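Long-range contacts in transcriptional regulator (Streptococcus pneumoniae, PDB 2GNP), which probably senses a sugar or sugar phosphate effector through its Rossmann-like sugar-binding domain and thereby regulates transcription: residues A[54-59]-A[77-82]; A[88-93]-A[190-195]; A[124-129]-A[209-214]. All coordinates share one frame; numbering follows the deposited sequence.

Interaction 1: residues A[54-59]-A[77-82]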
loop_
_atom_site.group_PDB
_atom_site.type_symbol
_atom_site.label_atom_id
_atom_site.label_comp_id
_atom_site.label_asym_id
_atom_site.label_seq_id
_atom_site.Cartn_x
_atom_site.Cartn_y
_atom_site.Cartn_z
ATOM N N LEU A 54 -10.787 -2.983 12.484
ATOM C CA LEU A 54 -10.256 -1.632 12.559
ATOM C C LEU A 54 -11.317 -0.606 12.238
ATOM O O LEU A 54 -11.299 0.508 12.762
ATOM C CB LEU A 54 -9.058 -1.455 11.614
ATOM C CG LEU A 54 -7.773 -2.263 11.886
ATOM C CD1 LEU A 54 -6.705 -1.920 10.829
ATOM C CD2 LEU A 54 -7.244 -2.070 13.336
ATOM N N ILE A 55 -12.268 -0.976 11.372
ATOM C CA ILE A 55 -13.262 -0.029 10.916
ATOM C C ILE A 55 -14.336 0.244 11.970
ATOM O O ILE A 55 -15.022 -0.670 12.438
ATOM C CB ILE A 55 -13.875 -0.409 9.539
ATOM C CG1 ILE A 55 -12.749 -0.475 8.484
ATOM C CG2 ILE A 55 -14.929 0.624 9.115
ATOM C CD1 ILE A 55 -13.156 -1.119 7.077
ATOM N N ASP A 56 -14.451 1.506 12.330
ATOM C CA ASP A 56 -15.454 1.960 13.277
ATOM C C ASP A 56 -16.190 3.163 12.740
ATOM O O ASP A 56 -15.817 3.751 11.743
ATOM C CB ASP A 56 -14.739 2.358 14.581
ATOM C CG ASP A 56 -14.211 1.156 15.375
ATOM O OD1 ASP A 56 -14.897 0.100 15.479
ATOM O OD2 ASP A 56 -13.109 1.298 15.967
ATOM N N ASP A 57 -17.283 3.530 13.399
ATOM C CA ASP A 57 -17.940 4.793 13.106
ATOM C C ASP A 57 -17.010 5.987 12.964
ATOM O O ASP A 57 -15.974 6.084 13.693
ATOM C CB ASP A 57 -18.935 5.204 14.195
ATOM C CG ASP A 57 -20.007 4.164 14.437
ATOM O OD1 ASP A 57 -20.287 3.290 13.565
ATOM O OD2 ASP A 57 -20.559 4.245 15.563
ATOM N N ASN A 58 -17.380 6.843 12.023
ATOM C CA ASN A 58 -16.812 8.181 11.830
ATOM C C ASN A 58 -15.410 8.174 11.153
ATOM O O ASN A 58 -14.853 9.240 10.887
ATOM C CB ASN A 58 -16.747 8.948 13.163
ATOM C CG ASN A 58 -18.095 9.111 13.801
ATOM O OD1 ASN A 58 -19.089 9.447 13.129
ATOM N ND2 ASN A 58 -18.147 8.893 15.115
HETATM N N MSE A 59 -14.876 7.019 10.852
HETATM C CA MSE A 59 -13.489 6.963 10.342
HETATM C C MSE A 59 -13.329 7.389 8.879
HETATM O O MSE A 59 -14.252 7.175 8.078
HETATM C CB MSE A 59 -12.978 5.567 10.529
HETATM C CG MSE A 59 -12.716 5.299 12.014
HETATM SE SE MSE A 59 -11.692 3.753 11.996
HETATM C CE MSE A 59 -11.071 3.731 13.854
ATOM N N HIS A 77 -16.246 -8.989 5.370
ATOM C CA HIS A 77 -17.684 -9.009 5.726
ATOM C C HIS A 77 -18.194 -7.623 5.995
ATOM O O HIS A 77 -17.513 -6.804 6.659
ATOM C CB HIS A 77 -17.978 -9.909 6.954
ATOM C CG HIS A 77 -19.423 -10.268 7.066
ATOM N ND1 HIS A 77 -20.337 -9.502 7.770
ATOM C CD2 HIS A 77 -20.132 -11.272 6.494
ATOM C CE1 HIS A 77 -21.544 -10.023 7.624
ATOM N NE2 HIS A 77 -21.444 -11.105 6.874
ATOM N N SER A 78 -19.412 -7.344 5.530
ATOM C CA SER A 78 -20.068 -6.054 5.836
ATOM C C SER A 78 -20.192 -5.787 7.345
ATOM O O SER A 78 -20.159 -6.718 8.173
ATOM C CB SER A 78 -21.465 -6.013 5.197
ATOM O OG SER A 78 -22.300 -6.961 5.861
ATOM N N LYS A 79 -20.329 -4.529 7.713
ATOM C CA LYS A 79 -20.542 -4.113 9.121
ATOM C C LYS A 79 -21.326 -2.827 9.170
ATOM O O LYS A 79 -21.117 -1.933 8.339
ATOM C CB LYS A 79 -19.171 -3.942 9.792
ATOM C CG LYS A 79 -19.104 -3.545 11.269
ATOM C CD LYS A 79 -17.600 -3.175 11.588
ATOM C CE LYS A 79 -17.278 -3.271 13.058
ATOM N NZ LYS A 79 -15.821 -2.980 13.292
ATOM N N SER A 80 -22.281 -2.705 10.105
ATOM C CA SER A 80 -23.088 -1.485 10.154
ATOM C C SER A 80 -22.431 -0.332 10.889
ATOM O O SER A 80 -22.677 -0.138 12.091
ATOM C CB SER A 80 -24.503 -1.715 10.758
ATOM O OG SER A 80 -25.171 -2.753 10.029
ATOM N N VAL A 81 -21.619 0.458 10.179
ATOM C CA VAL A 81 -20.978 1.613 10.802
ATOM C C VAL A 81 -21.581 2.891 10.214
ATOM O O VAL A 81 -22.129 2.851 9.104
ATOM C CB VAL A 81 -19.413 1.526 10.610
ATOM C CG1 VAL A 81 -18.765 0.506 11.533
ATOM C CG2 VAL A 81 -19.092 1.089 9.140
ATOM N N ARG A 82 -21.539 3.984 10.956
ATOM C CA ARG A 82 -22.109 5.267 10.580
ATOM C C ARG A 82 -20.957 6.184 10.208
ATOM O O ARG A 82 -19.877 6.158 10.848
ATOM C CB ARG A 82 -22.783 5.964 11.772
ATOM C CG ARG A 82 -23.997 5.344 12.448
ATOM C CD ARG A 82 -24.028 5.925 13.879
ATOM N NE ARG A 82 -25.324 6.421 14.359
ATOM C CZ ARG A 82 -26.250 5.663 14.953
ATOM N NH1 ARG A 82 -26.010 4.369 15.114
ATOM N NH2 ARG A 82 -27.420 6.184 15.374
HETATM O O HOH W 1 -14.288 -2.533 15.719
#
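A type II beta turn from D56 to M59 meets residues K79 to R82 where two successive alpha-to-beta connections of the Rossmann-like domain run alongside each other. Each connection leaves a helix and leads into a strand, and the touching parts, 55-58 and 79-82, point almost the same way, their directions differing by only 14°. K79 reaches across with its chain extended, CG anti to the backbone N (chi1 -179°), and brings NZ to within 2.6 Å of I55 O, nearly in line with that carbonyl. Lysine suits the place because R52 O, from the last turn of helix 36-54, accepts a second bond, so the ammonium probably also gains from the negative end of the helix. A water completes the set: it accepts from K79 NZ at 2.9 Å and donates to D56 OD1 at 2.7 Å, relaying what is directly a long salt bridge of 3.9 Å between D56 OD1 and K79 NZ. At the far end R82 is held through its backbone. R82 N gives a hydrogen bond of 3.0 Å to D57 OD1, arriving from above the carboxylate plane, while R82 O accepts from N58 N at 2.8 Å. N58 takes the third position of the turn with a positive phi of 76°, which asparagine tolerates well, and its OD1 goes to N83. Between these polar ends V81 packs its branched side chain against I55, their two CG2 atoms 4.2 Å apart and the side chains crossing at about a right angle. F113 of helix 102-113 touches I55, K79 and V81, and just beyond the contact M59 bonds to H85 through the backbone, where parallel strands 60-63 and 85-88 begin.

Interaction 2: residues A[88-93]-A[190-195]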
loop_
_atom_site.group_PDB
_atom_site.type_symbol
_atom_site.label_atom_id
_atom_site.label_comp_id
_atom_site.label_asym_id
_atom_site.label_seq_id
_atom_site.Cartn_x
_atom_site.Cartn_y
_atom_site.Cartn_z
ATOM N N PRO A 88 -9.218 8.019 -2.043
ATOM C CA PRO A 88 -8.068 7.441 -2.756
ATOM C C PRO A 88 -6.790 8.041 -2.206
ATOM O O PRO A 88 -6.728 9.270 -1.966
ATOM C CB PRO A 88 -8.288 7.910 -4.228
ATOM C CG PRO A 88 -9.021 9.313 -4.095
ATOM C CD PRO A 88 -9.881 9.113 -2.748
ATOM N N LEU A 89 -5.787 7.192 -2.005
ATOM C CA LEU A 89 -4.443 7.643 -1.616
ATOM C C LEU A 89 -3.620 7.995 -2.878
ATOM O O LEU A 89 -2.661 8.797 -2.811
ATOM C CB LEU A 89 -3.696 6.594 -0.830
ATOM C CG LEU A 89 -4.362 6.289 0.543
ATOM C CD1 LEU A 89 -3.676 5.006 1.022
ATOM C CD2 LEU A 89 -4.181 7.489 1.518
ATOM N N ALA A 90 -3.964 7.371 -3.973
ATOM C CA ALA A 90 -3.220 7.463 -5.213
ATOM C C ALA A 90 -4.021 6.687 -6.265
ATOM O O ALA A 90 -4.653 5.657 -5.938
ATOM C CB ALA A 90 -1.823 6.835 -5.030
ATOM N N GLY A 91 -3.953 7.170 -7.498
ATOM C CA GLY A 91 -4.544 6.448 -8.623
ATOM C C GLY A 91 -3.500 5.395 -8.981
ATOM O O GLY A 91 -2.308 5.525 -8.662
ATOM N N GLY A 92 -3.905 4.323 -9.608
ATOM C CA GLY A 92 -2.855 3.396 -9.976
ATOM C C GLY A 92 -2.368 3.775 -11.347
ATOM O O GLY A 92 -2.740 4.815 -11.879
ATOM N N PRO A 93 -1.551 2.913 -11.952
ATOM C CA PRO A 93 -1.237 3.143 -13.358
ATOM C C PRO A 93 -2.390 2.715 -14.288
ATOM O O PRO A 93 -3.423 2.241 -13.832
ATOM C CB PRO A 93 0.017 2.284 -13.583
ATOM C CG PRO A 93 -0.110 1.205 -12.635
ATOM C CD PRO A 93 -0.900 1.704 -11.429
ATOM N N ILE A 190 5.149 2.631 -2.966
ATOM C CA ILE A 190 3.977 2.588 -2.092
ATOM C C ILE A 190 3.214 3.859 -2.376
ATOM O O ILE A 190 3.795 4.937 -2.490
ATOM C CB ILE A 190 4.439 2.422 -0.603
ATOM C CG1 ILE A 190 3.264 2.060 0.327
ATOM C CG2 ILE A 190 5.252 3.698 -0.062
ATOM C CD1 ILE A 190 3.748 1.643 1.782
ATOM N N CYS A 191 1.883 3.760 -2.525
ATOM C CA CYS A 191 1.069 4.921 -2.900
ATOM C C CYS A 191 1.630 5.642 -4.149
ATOM O O CYS A 191 1.534 6.847 -4.246
ATOM C CB CYS A 191 0.922 5.912 -1.763
ATOM S SG CYS A 191 -0.055 5.191 -0.407
ATOM N N CYS A 192 2.210 4.864 -5.042
ATOM C CA CYS A 192 2.751 5.335 -6.303
ATOM C C CYS A 192 3.974 6.247 -6.160
ATOM O O CYS A 192 4.305 6.988 -7.096
ATOM C CB CYS A 192 1.602 6.000 -7.119
ATOM S SG CYS A 192 0.268 4.801 -7.480
ATOM N N ARG A 193 4.644 6.164 -5.021
ATOM C CA ARG A 193 5.922 6.867 -4.761
ATOM C C ARG A 193 7.025 5.864 -4.659
ATOM O O ARG A 193 6.862 4.815 -4.029
ATOM C CB ARG A 193 5.848 7.798 -3.579
ATOM C CG ARG A 193 4.821 8.927 -3.902
ATOM C CD ARG A 193 4.659 9.780 -2.653
ATOM N NE ARG A 193 3.721 10.891 -2.854
ATOM C CZ ARG A 193 3.985 11.963 -3.592
ATOM N NH1 ARG A 193 5.189 12.065 -4.210
ATOM N NH2 ARG A 193 3.065 12.939 -3.749
ATOM N N PHE A 194 8.133 6.195 -5.319
ATOM C CA PHE A 194 9.238 5.264 -5.547
ATOM C C PHE A 194 10.319 5.542 -4.552
ATOM O O PHE A 194 10.704 6.701 -4.372
ATOM C CB PHE A 194 9.723 5.399 -7.011
ATOM C CG PHE A 194 8.668 4.906 -7.994
ATOM C CD1 PHE A 194 8.635 3.564 -8.332
ATOM C CD2 PHE A 194 7.670 5.757 -8.482
ATOM C CE1 PHE A 194 7.656 3.078 -9.170
ATOM C CE2 PHE A 194 6.642 5.238 -9.322
ATOM C CZ PHE A 194 6.669 3.912 -9.665
ATOM N N PHE A 195 10.834 4.479 -3.950
ATOM C CA PHE A 195 11.875 4.660 -2.918
ATOM C C PHE A 195 13.061 3.733 -3.115
ATOM O O PHE A 195 12.969 2.705 -3.804
ATOM C CB PHE A 195 11.285 4.468 -1.529
ATOM C CG PHE A 195 10.469 3.197 -1.384
ATOM C CD1 PHE A 195 9.068 3.251 -1.331
ATOM C CD2 PHE A 195 11.095 1.955 -1.358
ATOM C CE1 PHE A 195 8.301 2.056 -1.171
ATOM C CE2 PHE A 195 10.357 0.781 -1.224
ATOM C CZ PHE A 195 8.937 0.845 -1.152
#
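The methyl group of A90 packs against the tip of a tight hairpin, its CB 3.4 Å from C191 O and 4.1 Å from C192 CB. No hydrogen bond crosses between the segments, so the fit rests on van der Waals packing, and alanine is short enough to let the backbones approach to 5.5 Å between the CA atoms of A90 and C191. Beside it, L89 lays CB and CD1 against the sulfur of C191, CD1 lying 3.9 Å from SG. A chi1 of -67° puts that sulfur anti to the carbonyl carbon, where the leucine meets it. Both cysteines occupy the corners of a type I' turn, with positive phi angles of 51° and 67°, and the turn is closed by paired backbone bonds, R193 N to I190 O at 2.9 Å and I190 N to R193 O at 3.0 Å. E189 OE1 accepts from C192 N, and R193 forms a salt bridge with E201. The turn thus joins antiparallel strands 188-190 and 193-195 and presses against the loop that follows strand 85-88, while V156 of strand 153-160 touches both L89 and C191, and L218 of helix 215-218 packs on C191.

Interaction 3: residues A[124-129]-A[209-214]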
loop_
_atom_site.group_PDB
_atom_site.type_symbol
_atom_site.label_atom_id
_atom_site.label_comp_id
_atom_site.label_asym_id
_atom_site.label_seq_id
_atom_site.Cartn_x
_atom_site.Cartn_y
_atom_site.Cartn_z
ATOM N N ILE A 124 -2.173 9.718 -12.273
ATOM C CA ILE A 124 -1.224 9.636 -11.157
ATOM C C ILE A 124 0.079 10.440 -11.408
ATOM O O ILE A 124 0.564 11.089 -10.504
ATOM C CB ILE A 124 -0.938 8.137 -10.793
ATOM C CG1 ILE A 124 0.089 7.996 -9.653
ATOM C CG2 ILE A 124 -0.502 7.363 -12.008
ATOM C CD1 ILE A 124 -0.350 8.627 -8.336
ATOM N N VAL A 125 0.619 10.405 -12.629
ATOM C CA VAL A 125 1.868 11.169 -12.928
ATOM C C VAL A 125 1.568 12.224 -14.018
ATOM O O VAL A 125 1.111 11.873 -15.126
ATOM C CB VAL A 125 3.017 10.233 -13.457
ATOM C CG1 VAL A 125 4.242 11.082 -13.897
ATOM C CG2 VAL A 125 3.417 9.175 -12.396
ATOM N N GLN A 126 1.828 13.496 -13.684
ATOM C CA GLN A 126 1.585 14.589 -14.608
ATOM C C GLN A 126 2.905 14.817 -15.366
ATOM O O GLN A 126 3.988 14.383 -14.906
ATOM C CB GLN A 126 1.166 15.859 -13.861
ATOM C CG GLN A 126 -0.081 15.702 -12.991
ATOM C CD GLN A 126 -1.323 15.552 -13.832
ATOM O OE1 GLN A 126 -2.185 14.680 -13.573
ATOM N NE2 GLN A 126 -1.446 16.406 -14.872
ATOM N N GLU A 127 2.775 15.495 -16.515
ATOM C CA GLU A 127 3.896 15.903 -17.393
ATOM C C GLU A 127 4.975 16.749 -16.713
ATOM O O GLU A 127 6.174 16.573 -16.964
ATOM C CB GLU A 127 3.298 16.623 -18.622
ATOM C CG GLU A 127 2.480 15.663 -19.537
ATOM C CD GLU A 127 1.337 16.331 -20.299
ATOM O OE1 GLU A 127 1.547 16.652 -21.489
ATOM O OE2 GLU A 127 0.223 16.529 -19.729
ATOM N N ASN A 128 4.571 17.650 -15.830
ATOM C CA ASN A 128 5.501 18.483 -15.088
ATOM C C ASN A 128 4.925 18.992 -13.778
ATOM O O ASN A 128 3.745 18.804 -13.495
ATOM C CB ASN A 128 5.976 19.669 -15.935
ATOM C CG ASN A 128 4.841 20.553 -16.390
ATOM O OD1 ASN A 128 4.011 21.021 -15.590
ATOM N ND2 ASN A 128 4.791 20.799 -17.690
ATOM N N LYS A 129 5.786 19.606 -12.973
ATOM C CA LYS A 129 5.433 20.113 -11.666
ATOM C C LYS A 129 4.368 21.189 -11.727
ATOM O O LYS A 129 3.553 21.303 -10.811
ATOM C CB LYS A 129 6.668 20.663 -10.954
ATOM C CG LYS A 129 6.332 21.310 -9.664
ATOM C CD LYS A 129 7.522 21.432 -8.706
ATOM C CE LYS A 129 7.619 22.805 -8.138
ATOM N NZ LYS A 129 6.594 23.071 -7.123
ATOM N N ARG A 209 5.674 15.515 -9.454
ATOM C CA ARG A 209 4.754 15.402 -10.558
ATOM C C ARG A 209 3.604 14.422 -10.208
ATOM O O ARG A 209 2.745 14.183 -11.056
ATOM C CB ARG A 209 5.431 14.839 -11.829
ATOM C CG ARG A 209 6.258 15.825 -12.651
ATOM C CD ARG A 209 7.321 15.095 -13.516
ATOM N NE ARG A 209 6.841 13.984 -14.348
ATOM C CZ ARG A 209 7.600 12.967 -14.715
ATOM N NH1 ARG A 209 8.848 12.893 -14.276
ATOM N NH2 ARG A 209 7.113 12.000 -15.479
ATOM N N THR A 210 3.670 13.858 -8.993
ATOM C CA THR A 210 2.790 12.711 -8.647
ATOM C C THR A 210 1.580 13.193 -7.803
ATOM O O THR A 210 1.727 13.962 -6.847
ATOM C CB THR A 210 3.606 11.643 -7.923
ATOM O OG1 THR A 210 4.659 11.219 -8.800
ATOM C CG2 THR A 210 2.724 10.417 -7.530
ATOM N N ILE A 211 0.391 12.702 -8.213
ATOM C CA ILE A 211 -0.835 13.123 -7.594
ATOM C C ILE A 211 -1.192 12.027 -6.574
ATOM O O ILE A 211 -2.003 11.139 -6.831
ATOM C CB ILE A 211 -1.998 13.344 -8.603
ATOM C CG1 ILE A 211 -1.607 14.384 -9.665
ATOM C CG2 ILE A 211 -3.243 13.848 -7.831
ATOM C CD1 ILE A 211 -1.194 15.717 -9.106
ATOM N N ALA A 212 -0.522 12.066 -5.438
ATOM C CA ALA A 212 -0.734 11.045 -4.386
ATOM C C ALA A 212 -0.437 11.629 -3.035
ATOM O O ALA A 212 0.278 12.625 -2.898
ATOM C CB ALA A 212 0.232 9.873 -4.621
ATOM N N ILE A 213 -0.951 10.977 -2.000
ATOM C CA ILE A 213 -0.533 11.318 -0.634
ATOM C C ILE A 213 0.982 11.316 -0.514
ATOM O O ILE A 213 1.635 10.507 -1.121
ATOM C CB ILE A 213 -1.176 10.377 0.397
ATOM C CG1 ILE A 213 -1.015 10.873 1.826
ATOM C CG2 ILE A 213 -0.697 8.911 0.233
ATOM C CD1 ILE A 213 -1.842 9.979 2.833
ATOM N N SER A 214 1.521 12.268 0.237
ATOM C CA SER A 214 2.985 12.223 0.484
ATOM C C SER A 214 3.381 11.099 1.433
ATOM O O SER A 214 2.588 10.664 2.270
ATOM C CB SER A 214 3.432 13.565 1.048
ATOM O OG SER A 214 2.974 13.782 2.380
#
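R209 clasps Q126 at both ends of its backbone in a largely buried loop-to-loop contact, made between the connection into helix 129-136 and the one into helix 215-218. Q126 N donates to R209 O at 2.9 Å, almost straight at 174°, and Q126 O in turn accepts from R209 NE, also at 2.9 Å, lying in the guanidinium plane. A bend in the arginine chain at chi3 (51°) helps turn the group back to this carbonyl; V125 CG1 approaches the guanidinium obliquely, 3.4 Å from R209 NH2, while D177 and N205 take NH1. Arginine suits this position because its several N-H groups can serve all these acceptors at once. The second backbone bond, I211 N to I124 O at 2.8 Å, completes a single antiparallel beta bridge in which V125 and T210 form the non-hydrogen-bonded pair. I124 O also receives the CA-H of T210. Methyl and methylene groups fill in around this bridge: the I124 and T210 side chains lie side by side, CD1 of I124 3.6 Å from CG2 of T210 and 4.0 Å from A212 CB, whereas Q126 CG meets I211 CG1 at 3.9 Å. Further along, N128 is the N-cap of helix 129-136, its OD1 accepting from L131 N.

How the interactions relate
Interactions 2 and 3 form one continuous patch, their centres about 9 Å apart and their segments alternating along the chain. Two probable hydrogen bonds stitch them together, R193 NE to I213 O at 2.7 Å and I213 N to L89 O at 2.9 Å, and A212 CB packs on C191 O. Interaction 1 stands apart, its centre about 25 Å from that of interaction 2 and 31 Å from that of interaction 3. Strand 85-88 links the two regions: segment 77-82 leads into it and segment 88-93 leaves its carboxyl end. Rossmann-like domains usually bind ligands at that end, so interactions 2 and 3 are probably nearer any effector pocket.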